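Local coordinates for chloramphenicol acetyltransferase (Bacteroides thetaiotaomicron, PDB 2I9D), which probably transfers an acetyl group from acetyl-CoA to a hydroxyl of chloramphenicol, at residues Gly98-Thr103 with Asp130-Glu135. Residues are numbered along the deposited sequence; the frame is centred on the assembly and turned at random.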
ATOM      1  N   GLY A  98      11.662  17.286 -11.412  1.00 37.69           N
ATOM      2  CA  GLY A  98      11.364  15.875 -11.235  1.00 35.61           C
ATOM      3  C   GLY A  98      11.823  14.928 -12.321  1.00 35.05           C
ATOM      4  O   GLY A  98      11.835  13.703 -12.100  1.00 33.50           O
ATOM      5  N   LYS A  99      12.211  15.471 -13.487  1.00 34.26           N
ATOM      6  CA  LYS A  99      12.742  14.631 -14.573  1.00 34.07           C
ATOM      7  C   LYS A  99      13.833  13.732 -14.061  1.00 31.56           C
ATOM      8  O   LYS A  99      14.708  14.141 -13.305  1.00 30.58           O
ATOM      9  CB  LYS A  99      13.247  15.427 -15.796  1.00 34.21           C
ATOM     10  CG  LYS A  99      12.246  15.386 -16.953  1.00 36.57           C
ATOM     11  CD  LYS A  99      12.873  15.738 -18.334  1.00 38.81           C
ATOM     12  CE  LYS A  99      13.364  14.464 -19.142  1.00 44.59           C
ATOM     13  NZ  LYS A  99      12.382  13.296 -19.123  1.00 44.41           N
ATOM     14  N   PHE A 100      13.747  12.479 -14.458  1.00 30.19           N
ATOM     15  CA  PHE A 100      14.735  11.503 -14.055  1.00 28.88           C
ATOM     16  C   PHE A 100      15.140  10.730 -15.292  1.00 28.07           C
ATOM     17  O   PHE A 100      14.439  10.738 -16.300  1.00 27.06           O
ATOM     18  CB  PHE A 100      14.134  10.545 -13.014  1.00 28.19           C
ATOM     19  CG  PHE A 100      12.905   9.836 -13.499  1.00 27.94           C
ATOM     20  CD1 PHE A 100      13.008   8.644 -14.211  1.00 24.37           C
ATOM     21  CD2 PHE A 100      11.640  10.368 -13.258  1.00 27.54           C
ATOM     22  CE1 PHE A 100      11.872   7.982 -14.648  1.00 25.47           C
ATOM     23  CE2 PHE A 100      10.500   9.715 -13.721  1.00 27.85           C
ATOM     24  CZ  PHE A 100      10.616   8.523 -14.413  1.00 26.07           C
ATOM     25  N   PHE A 101      16.271  10.049 -15.196  1.00 27.58           N
ATOM     26  CA  PHE A 101      16.634   9.091 -16.208  1.00 27.15           C
ATOM     27  C   PHE A 101      16.949   7.770 -15.507  1.00 26.68           C
ATOM     28  O   PHE A 101      17.802   7.717 -14.600  1.00 26.38           O
ATOM     29  CB  PHE A 101      17.817   9.650 -17.044  1.00 27.37           C
ATOM     30  CG  PHE A 101      18.338   8.705 -18.080  1.00 27.57           C
ATOM     31  CD1 PHE A 101      17.668   8.540 -19.294  1.00 26.33           C
ATOM     32  CD2 PHE A 101      19.505   7.963 -17.837  1.00 27.93           C
ATOM     33  CE1 PHE A 101      18.144   7.643 -20.265  1.00 26.29           C
ATOM     34  CE2 PHE A 101      20.009   7.077 -18.811  1.00 28.29           C
ATOM     35  CZ  PHE A 101      19.315   6.907 -20.024  1.00 27.43           C
ATOM     36  N   THR A 102      16.251   6.707 -15.901  1.00 26.07           N
ATOM     37  CA  THR A 102      16.514   5.387 -15.335  1.00 26.24           C
ATOM     38  C   THR A 102      17.782   4.769 -15.918  1.00 26.77           C
ATOM     39  O   THR A 102      17.991   4.780 -17.140  1.00 26.60           O
ATOM     40  CB  THR A 102      15.332   4.431 -15.559  1.00 26.51           C
ATOM     41  OG1 THR A 102      14.143   5.029 -15.050  1.00 27.01           O
ATOM     42  CG2 THR A 102      15.552   3.070 -14.890  1.00 24.15           C
ATOM     43  N   THR A 103      18.607   4.206 -15.039  1.00 27.53           N
ATOM     44  CA  THR A 103      19.848   3.556 -15.461  1.00 28.09           C
ATOM     45  C   THR A 103      20.223   2.344 -14.607  1.00 27.08           C
ATOM     46  O   THR A 103      19.679   2.147 -13.516  1.00 26.56           O
ATOM     47  CB  THR A 103      21.014   4.591 -15.572  1.00 28.68           C
ATOM     48  OG1 THR A 103      22.046   4.061 -16.423  1.00 31.53           O
ATOM     49  CG2 THR A 103      21.563   4.974 -14.194  1.00 28.04           C
ATOM     50  N   ASP A 130      15.303   9.658 -22.318  1.00 29.33           N
ATOM     51  CA  ASP A 130      14.053   8.957 -22.240  1.00 27.44           C
ATOM     52  C   ASP A 130      13.989   8.319 -20.841  1.00 25.90           C
ATOM     53  O   ASP A 130      14.814   7.457 -20.527  1.00 25.54           O
ATOM     54  CB  ASP A 130      14.061   7.897 -23.333  1.00 27.49           C
ATOM     55  CG  ASP A 130      12.804   7.065 -23.374  1.00 27.74           C
ATOM     56  OD1 ASP A 130      11.999   7.097 -22.404  1.00 27.61           O
ATOM     57  OD2 ASP A 130      12.641   6.354 -24.391  1.00 26.82           O
ATOM     58  N   PRO A 131      13.029   8.770 -19.982  1.00 24.86           N
ATOM     59  CA  PRO A 131      12.987   8.246 -18.594  1.00 23.84           C
ATOM     60  C   PRO A 131      12.870   6.718 -18.472  1.00 23.30           C
ATOM     61  O   PRO A 131      13.328   6.169 -17.453  1.00 22.61           O
ATOM     62  CB  PRO A 131      11.742   8.931 -17.960  1.00 23.63           C
ATOM     63  CG  PRO A 131      11.055   9.680 -19.072  1.00 24.42           C
ATOM     64  CD  PRO A 131      12.000   9.807 -20.231  1.00 23.64           C
ATOM     65  N   TYR A 132      12.250   6.065 -19.476  1.00 22.56           N
ATOM     66  CA  TYR A 132      12.032   4.608 -19.477  1.00 22.38           C
ATOM     67  C   TYR A 132      12.842   3.759 -20.479  1.00 23.00           C
ATOM     68  O   TYR A 132      12.640   2.548 -20.581  1.00 23.04           O
ATOM     69  CB  TYR A 132      10.542   4.310 -19.582  1.00 22.43           C
ATOM     70  CG  TYR A 132       9.844   4.692 -18.284  1.00 22.32           C
ATOM     71  CD1 TYR A 132      10.000   3.898 -17.133  1.00 20.73           C
ATOM     72  CD2 TYR A 132       9.068   5.848 -18.207  1.00 19.43           C
ATOM     73  CE1 TYR A 132       9.380   4.240 -15.929  1.00 23.37           C
ATOM     74  CE2 TYR A 132       8.462   6.216 -17.009  1.00 21.58           C
ATOM     75  CZ  TYR A 132       8.612   5.399 -15.877  1.00 22.83           C
ATOM     76  OH  TYR A 132       8.028   5.757 -14.702  1.00 22.62           O
ATOM     77  N   ALA A 133      13.781   4.386 -21.187  1.00 22.93           N
ATOM     78  CA  ALA A 133      14.648   3.682 -22.134  1.00 23.23           C
ATOM     79  C   ALA A 133      15.320   2.477 -21.486  1.00 23.74           C
ATOM     80  O   ALA A 133      15.268   1.393 -22.043  1.00 24.01           O
ATOM     81  CB  ALA A 133      15.694   4.641 -22.751  1.00 22.25           C
ATOM     82  N   ALA A 134      15.928   2.657 -20.308  1.00 24.41           N
ATOM     83  CA  ALA A 134      16.647   1.560 -19.630  1.00 24.70           C
ATOM     84  C   ALA A 134      15.759   0.361 -19.314  1.00 24.97           C
ATOM     85  O   ALA A 134      16.158  -0.796 -19.500  1.00 25.34           O
ATOM     86  CB  ALA A 134      17.326   2.064 -18.348  1.00 25.07           C
ATOM     87  N   GLU A 135      14.544   0.623 -18.855  1.00 24.97           N
ATOM     88  CA  GLU A 135      13.606  -0.481 -18.612  1.00 25.11           C
ATOM     89  C   GLU A 135      13.166  -1.172 -19.911  1.00 24.95           C
ATOM     90  O   GLU A 135      13.024  -2.389 -19.944  1.00 24.97           O
ATOM     91  CB  GLU A 135      12.371  -0.002 -17.827  1.00 24.87           C
ATOM     92  CG  GLU A 135      12.689   0.572 -16.443  1.00 24.74           C
ATOM     93  CD  GLU A 135      11.500   0.476 -15.503  1.00 25.94           C
ATOM     94  OE1 GLU A 135      11.023  -0.669 -15.257  1.00 23.39           O
ATOM     95  OE2 GLU A 135      11.043   1.541 -15.016  1.00 25.25           O
TER
HETATM   96  O   HOH W   1      16.045   5.180 -18.991  1.00 18.89           O
HETATM   97  O   HOH W   2      12.144   3.705 -13.700  1.00 21.29           O
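Lys-99 bends at its third and fourth torsions, bringing NZ 3.7 Å from Pro-131 CD. Phe-100 crosses the same proline at about a right angle, its CE1 3.4 Å from Pro-131 CB. Its CG, lodged between the backbone N and carbonyl carbon (chi1 57°), carries the ring past Pro-131 to turn an edge to the face of Tyr-132. The pair is offset edge-to-face, centroids 5.8 Å apart and planes at 85°. Tyr-132, N-cap of helix 133-141, also meets Phe-21 and Phe-22 of a second subunit. Phe-101 lays the CD1-CE1 side of its ring obliquely on the Asp-130 carbonyl, CD1 3.3 Å from Asp-130 O. Here an outermost strand of the mixed sheet, 100-105, receives a helix start: bonded through Phe-101 and Thr-103 to strand 87-93, it meets a type I turn, Asp-130 to Ala-133. Asp-130 OD1 also accepts from Tyr-132 N, above the carboxylate plane, an Asx turn. Thr-102 grips Pro-131 O twice, by OG1 at 2.8 Å, nearly in line with the C=O, and weakly by its backbone N. A water links OG1 to OE2 of Glu-135, whose OE1 bonds Tyr-172. A valine in place of Thr-102 would probably leave Pro-131 O with just the weak N-H from this strand, and the water on Glu-135 OE2 without its hydroxyl partner. Another water joins Thr-102 O to Ala-134 N.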